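Side-chain contacts in probable ABC transporter phosphite binding protein PhnD1 (Prochlorococcus marinus str. MIT 9301, PDB 5LQ5), which binds inorganic phosphite strongly, and methylphosphonate and phosphate only very weakly, probably as the solute-binding component of an ABC transporter: residues A[106-109]-A[110-113]; A[140-144]-A[145-149]. All blocks are in the same frame, centred on the assembly; numbering follows the deposited sequence.

Interaction 1. Residues A[106-109]-A[110-113]; sequences SNIK and GLKK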
ATOM      1  N   SER A 106      -6.425   2.984  23.797  1.00 35.85           N
ATOM      2  CA  SER A 106      -5.236   3.876  23.815  1.00 43.76           C
ATOM      3  C   SER A 106      -3.955   3.124  24.182  1.00 46.91           C
ATOM      4  O   SER A 106      -2.917   3.722  24.453  1.00 48.24           O
ATOM      5  CB  SER A 106      -5.455   5.032  24.800  1.00 49.31           C
ATOM      6  OG  SER A 106      -5.800   4.523  26.077  1.00 54.93           O
ATOM      7  N   ASN A 107      -4.054   1.804  24.180  1.00 42.01           N
ATOM      8  CA  ASN A 107      -2.925   0.912  24.446  1.00 40.78           C
ATOM      9  C   ASN A 107      -3.096  -0.363  23.623  1.00 39.68           C
ATOM     10  O   ASN A 107      -4.209  -0.862  23.472  1.00 34.15           O
ATOM     11  CB  ASN A 107      -2.838   0.541  25.925  1.00 42.92           C
ATOM     12  CG  ASN A 107      -1.600  -0.269  26.246  1.00 69.42           C
ATOM     13  OD1 ASN A 107      -1.656  -1.503  26.356  1.00 46.52           O
ATOM     14  ND2 ASN A 107      -0.466   0.414  26.356  1.00 64.10           N
ATOM     15  N   ILE A 108      -1.984  -0.891  23.117  1.00 32.96           N
ATOM     16  CA  ILE A 108      -1.990  -2.118  22.299  1.00 27.76           C
ATOM     17  C   ILE A 108      -2.697  -3.326  22.958  1.00 30.83           C
ATOM     18  O   ILE A 108      -3.316  -4.140  22.281  1.00 29.87           O
ATOM     19  CB  ILE A 108      -0.552  -2.533  21.870  1.00 29.24           C
ATOM     20  CG1 ILE A 108      -0.571  -3.628  20.793  1.00 32.28           C
ATOM     21  CG2 ILE A 108       0.283  -3.003  23.055  1.00 33.96           C
ATOM     22  CD1 ILE A 108       0.777  -3.864  20.165  1.00 33.72           C
ATOM     23  N   LYS A 109      -2.604  -3.443  24.280  1.00 30.23           N
ATOM     24  CA  LYS A 109      -3.208  -4.597  25.006  1.00 28.93           C
ATOM     25  C   LYS A 109      -4.748  -4.676  24.868  1.00 27.08           C
ATOM     26  O   LYS A 109      -5.351  -5.769  24.971  1.00 33.98           O
ATOM     27  CB  LYS A 109      -2.813  -4.582  26.494  1.00 39.00           C
ATOM     28  CG  LYS A 109      -1.315  -4.670  26.769  1.00 54.81           C
ATOM     29  CD  LYS A 109      -0.790  -6.094  26.840  1.00 71.82           C
ATOM     30  CE  LYS A 109       0.564  -6.129  27.545  1.00 89.95           C
ATOM     31  NZ  LYS A 109       1.083  -7.510  27.725  1.00140.70           N
ATOM     32  N   GLY A 110      -5.354  -3.526  24.573  1.00 29.66           N
ATOM     33  CA  GLY A 110      -6.797  -3.393  24.291  1.00 34.73           C
ATOM     34  C   GLY A 110      -7.276  -4.162  23.059  1.00 27.69           C
ATOM     35  O   GLY A 110      -8.475  -4.406  22.862  1.00 26.59           O
ATOM     36  N   LEU A 111      -6.339  -4.539  22.197  1.00 26.31           N
ATOM     37  CA  LEU A 111      -6.694  -5.371  21.029  1.00 22.77           C
ATOM     38  C   LEU A 111      -7.299  -6.725  21.415  1.00 25.41           C
ATOM     39  O   LEU A 111      -7.965  -7.342  20.611  1.00 24.06           O
ATOM     40  CB  LEU A 111      -5.482  -5.604  20.110  1.00 22.76           C
ATOM     41  CG  LEU A 111      -4.973  -4.391  19.348  1.00 22.42           C
ATOM     42  CD1 LEU A 111      -3.699  -4.808  18.592  1.00 25.49           C
ATOM     43  CD2 LEU A 111      -6.004  -3.808  18.405  1.00 24.27           C
ATOM     44  N   LYS A 112      -7.082  -7.177  22.654  1.00 26.29           N
ATOM     45  CA  LYS A 112      -7.791  -8.350  23.205  1.00 27.43           C
ATOM     46  C   LYS A 112      -9.313  -8.264  23.097  1.00 24.25           C
ATOM     47  O   LYS A 112      -9.998  -9.302  23.046  1.00 27.02           O
ATOM     48  CB  LYS A 112      -7.391  -8.618  24.679  1.00 35.98           C
ATOM     49  CG  LYS A 112      -6.229  -9.585  24.828  1.00118.82           C
ATOM     50  CD  LYS A 112      -5.647  -9.586  26.235  1.00121.61           C
ATOM     51  CE  LYS A 112      -5.183 -10.972  26.672  1.00 91.31           C
ATOM     52  NZ  LYS A 112      -4.380 -11.715  25.659  1.00 86.59           N
ATOM     53  N   LYS A 113      -9.840  -7.043  23.065  1.00 25.99           N
ATOM     54  CA  LYS A 113     -11.304  -6.820  22.899  1.00 26.54           C
ATOM     55  C   LYS A 113     -11.823  -7.285  21.513  1.00 27.77           C
ATOM     56  O   LYS A 113     -13.014  -7.409  21.282  1.00 26.51           O
ATOM     57  CB  LYS A 113     -11.676  -5.355  23.161  1.00 28.37           C
ATOM     58  CG  LYS A 113     -11.485  -4.925  24.618  1.00 36.70           C
ATOM     59  CD  LYS A 113     -11.721  -3.442  24.808  1.00 63.88           C
ATOM     60  CE  LYS A 113     -11.086  -2.889  26.078  1.00 57.52           C
ATOM     61  NZ  LYS A 113     -11.340  -1.423  26.255  1.00 51.95           N
TER
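Asn107, whose backbone O accepts from Gly110 N at 3.1 Å, carries the one flat side chain here, a carboxamide. Above the plane of this group, 43° out of it, stands the N-H of Lys109, which donates to Asn107 OD1 over 3.0 Å. CG lies anti to the backbone N (chi1 -174°), and this swings OD1 forward over the start of the turn. A short amide suits the place, since it can reach a backbone N two residues on.

Gly110 follows where a beta carbon would press on Asn107 O. Two further i to i+3 bonds, Leu111 N to Ile108 O (3.1 Å) and Lys112 N to Lys109 O, continue the 3-10 turns. Leu111 lays CB and CG against Ile108 O, both at 3.4 Å, and brings CD1 to Ile108 CG1 at 4.0 Å. The two branched side chains cross obliquely, making an apolar side that packs on Trp198 of strand 194-199, with Phe136 of helix 127-139 also touching Ile108. Lysines suit the exposed side; Lys112 rests its CB on Lys109 O at 3.5 Å.

The arrangement is an Asx turn leading into a 3-10 segment, on the surface of one lobe of a two-lobed periplasmic binding protein.

Interaction 2. Residues A[140-144]-A[145-149]; sequences AGVEI and KHFKG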
ATOM      1  N   ALA A 140      -0.311  -8.238  21.421  1.00 27.32           N
ATOM      2  CA  ALA A 140      -1.446  -8.215  22.413  1.00 26.92           C
ATOM      3  C   ALA A 140      -1.988  -9.603  22.858  1.00 28.47           C
ATOM      4  O   ALA A 140      -2.948  -9.681  23.638  1.00 31.82           O
ATOM      5  CB  ALA A 140      -2.595  -7.404  21.843  1.00 28.25           C
ATOM      6  N   GLY A 141      -1.395 -10.675  22.351  1.00 24.55           N
ATOM      7  CA  GLY A 141      -1.862 -12.043  22.618  1.00 30.86           C
ATOM      8  C   GLY A 141      -3.032 -12.517  21.793  1.00 27.59           C
ATOM      9  O   GLY A 141      -3.641 -13.537  22.131  1.00 31.90           O
ATOM     10  N   VAL A 142      -3.328 -11.778  20.710  1.00 24.63           N
ATOM     11  CA  VAL A 142      -4.420 -12.124  19.790  1.00 22.92           C
ATOM     12  C   VAL A 142      -3.819 -12.798  18.546  1.00 23.82           C
ATOM     13  O   VAL A 142      -2.938 -12.219  17.876  1.00 26.33           O
ATOM     14  CB  VAL A 142      -5.299 -10.918  19.382  1.00 21.43           C
ATOM     15  CG1 VAL A 142      -6.490 -11.380  18.554  1.00 23.63           C
ATOM     16  CG2 VAL A 142      -5.744 -10.134  20.623  1.00 29.57           C
ATOM     17  N   GLU A 143      -4.338 -13.987  18.236  1.00 23.10           N
ATOM     18  CA  GLU A 143      -3.975 -14.753  17.033  1.00 24.34           C
ATOM     19  C   GLU A 143      -5.227 -14.918  16.188  1.00 26.17           C
ATOM     20  O   GLU A 143      -6.375 -14.821  16.685  1.00 23.46           O
ATOM     21  CB  GLU A 143      -3.392 -16.129  17.386  1.00 29.09           C
ATOM     22  CG  GLU A 143      -2.100 -16.037  18.191  1.00 29.87           C
ATOM     23  CD  GLU A 143      -1.494 -17.383  18.521  1.00 48.30           C
ATOM     24  OE1 GLU A 143      -1.175 -18.146  17.587  1.00 53.14           O
ATOM     25  OE2 GLU A 143      -1.310 -17.664  19.718  1.00 50.84           O
ATOM     26  N   ILE A 144      -5.028 -15.209  14.912  1.00 21.52           N
ATOM     27  CA  ILE A 144      -6.161 -15.426  13.982  1.00 22.90           C
ATOM     28  C   ILE A 144      -7.189 -16.465  14.491  1.00 24.74           C
ATOM     29  O   ILE A 144      -8.411 -16.286  14.347  1.00 24.23           O
ATOM     30  CB  ILE A 144      -5.660 -15.774  12.555  1.00 23.70           C
ATOM     31  CG1 ILE A 144      -5.001 -14.529  11.972  1.00 27.38           C
ATOM     32  CG2 ILE A 144      -6.795 -16.258  11.661  1.00 26.13           C
ATOM     33  CD1 ILE A 144      -4.245 -14.759  10.677  1.00 29.66           C
ATOM     34  N   LYS A 145      -6.699 -17.532  15.098  1.00 24.98           N
ATOM     35  CA  LYS A 145      -7.585 -18.562  15.635  1.00 27.48           C
ATOM     36  C   LYS A 145      -8.571 -18.078  16.727  1.00 25.57           C
ATOM     37  O   LYS A 145      -9.532 -18.752  17.035  1.00 27.31           O
ATOM     38  CB  LYS A 145      -6.772 -19.725  16.179  1.00 31.11           C
ATOM     39  CG  LYS A 145      -5.973 -19.357  17.423  1.00 33.10           C
ATOM     40  CD  LYS A 145      -5.214 -20.558  17.923  1.00 36.07           C
ATOM     41  CE  LYS A 145      -4.558 -20.210  19.234  1.00 38.89           C
ATOM     42  NZ  LYS A 145      -3.450 -21.180  19.466  1.00 55.80           N
ATOM     43  N   HIS A 146      -8.314 -16.908  17.290  1.00 22.04           N
ATOM     44  CA  HIS A 146      -9.189 -16.307  18.325  1.00 24.70           C
ATOM     45  C   HIS A 146     -10.394 -15.562  17.787  1.00 27.06           C
ATOM     46  O   HIS A 146     -11.268 -15.160  18.542  1.00 25.18           O
ATOM     47  CB  HIS A 146      -8.404 -15.369  19.218  1.00 24.96           C
ATOM     48  CG  HIS A 146      -7.336 -16.063  20.008  1.00 26.42           C
ATOM     49  ND1 HIS A 146      -6.079 -15.536  20.184  1.00 29.96           N
ATOM     50  CD2 HIS A 146      -7.333 -17.256  20.653  1.00 35.27           C
ATOM     51  CE1 HIS A 146      -5.351 -16.357  20.920  1.00 35.82           C
ATOM     52  NE2 HIS A 146      -6.084 -17.416  21.207  1.00 41.62           N
ATOM     53  N   PHE A 147     -10.401 -15.299  16.497  1.00 23.68           N
ATOM     54  CA  PHE A 147     -11.539 -14.648  15.879  1.00 24.94           C
ATOM     55  C   PHE A 147     -12.701 -15.607  15.703  1.00 27.05           C
ATOM     56  O   PHE A 147     -12.516 -16.829  15.699  1.00 25.29           O
ATOM     57  CB  PHE A 147     -11.130 -14.011  14.554  1.00 20.08           C
ATOM     58  CG  PHE A 147     -10.112 -12.880  14.697  1.00 20.31           C
ATOM     59  CD1 PHE A 147     -10.288 -11.854  15.618  1.00 20.98           C
ATOM     60  CD2 PHE A 147      -9.001 -12.827  13.869  1.00 18.92           C
ATOM     61  CE1 PHE A 147      -9.376 -10.823  15.724  1.00 22.81           C
ATOM     62  CE2 PHE A 147      -8.099 -11.788  13.959  1.00 22.87           C
ATOM     63  CZ  PHE A 147      -8.281 -10.788  14.888  1.00 24.17           C
ATOM     64  N   LYS A 148     -13.891 -15.022  15.568  1.00 25.59           N
ATOM     65  CA  LYS A 148     -15.120 -15.764  15.247  1.00 29.70           C
ATOM     66  C   LYS A 148     -14.841 -16.592  13.976  1.00 31.79           C
ATOM     67  O   LYS A 148     -14.359 -16.064  12.961  1.00 37.20           O
ATOM     68  CB  LYS A 148     -16.324 -14.789  15.106  1.00 36.65           C
ATOM     69  CG  LYS A 148     -17.702 -15.424  14.935  1.00 48.03           C
ATOM     70  CD  LYS A 148     -18.178 -16.126  16.191  1.00 45.37           C
ATOM     71  CE  LYS A 148     -18.759 -15.184  17.224  1.00 41.99           C
ATOM     72  NZ  LYS A 148     -19.133 -15.942  18.458  1.00 43.66           N
ATOM     73  N   GLY A 149     -15.086 -17.899  14.050  1.00 34.03           N
ATOM     74  CA  GLY A 149     -14.767 -18.815  12.937  1.00 31.56           C
ATOM     75  C   GLY A 149     -13.335 -19.347  12.858  1.00 26.87           C
ATOM     76  O   GLY A 149     -13.011 -20.139  11.978  1.00 38.32           O
TER
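Glu143 and His146 close a short 3-10 turn in the loop that leaves helix 127-139, just after the Schellman motif in which Gly141, with its positive phi, ends that helix. The helix begins beside the phosphite pocket, at Thr127 and Ser128, and this turn lies beyond its other end.

Two bonds of opposite direction join the pair. His146 N donates to Glu143 O at 2.9 Å, and Glu143 N returns a nearly straight bond (167°) to His146 ND1 at 3.0 Å, tilted 29° from the ring plane. Histidine suits the place because ND1 offers a ring nitrogen acceptor close to the backbone. Its CG lies anti to the carbonyl carbon (chi1 -64°), which carries the ring back along the chain until ND1 meets Glu143 N. As ND1 accepts, a neutral ring would probably carry its proton on NE2. Val142 CA sits at the ring's edge, while CG of Lys145 lies 4.1 Å above one face, offset toward the rim. With a leucine here in place of the histidine, Glu143 N would probably lose its acceptor and the loop after Gly141 would be less firmly held to the turn.

Phe147 N continues the turn by donating to Ile144 O at 3.1 Å. The side chain of Phe147 is buried, a fitting place for a large apolar ring; Glu143 O lies over one face, and the ring also stacks with Phe119 of strand 119-121. Glu143 and Lys145 run side by side on the exposed surface, but OE2 of Glu143 stays 4.1 Å from NZ of Lys145, beyond a salt bridge. Val142, buried and well served by a compact branched chain, meets Phe147 at about a right angle, its CG1 lying 4.1 Å from both CE1 and CZ of the ring.

How the interactions relate
Both interactions are local 3-10 turns in the same lobe, their centres about 13 Å apart, and both pack against helix 127-139. Interaction 1 is a surface contact whose apolar side leans also on strand 194-199; interaction 2 is partly buried and reaches strand 119-121 through an aromatic stack. Their polar chemistry differs accordingly: a side-chain amide oxygen accepts a backbone N-H in 106-113, an imidazole nitrogen in 140-149. The two touch directly where the helix ends. Lys112 NZ probably hydrogen-bonds Ala140 O at 3.2 Å, putting a positive charge at a helix C-terminus, while Val142 CG2 packs 3.6 Å from Leu111 O.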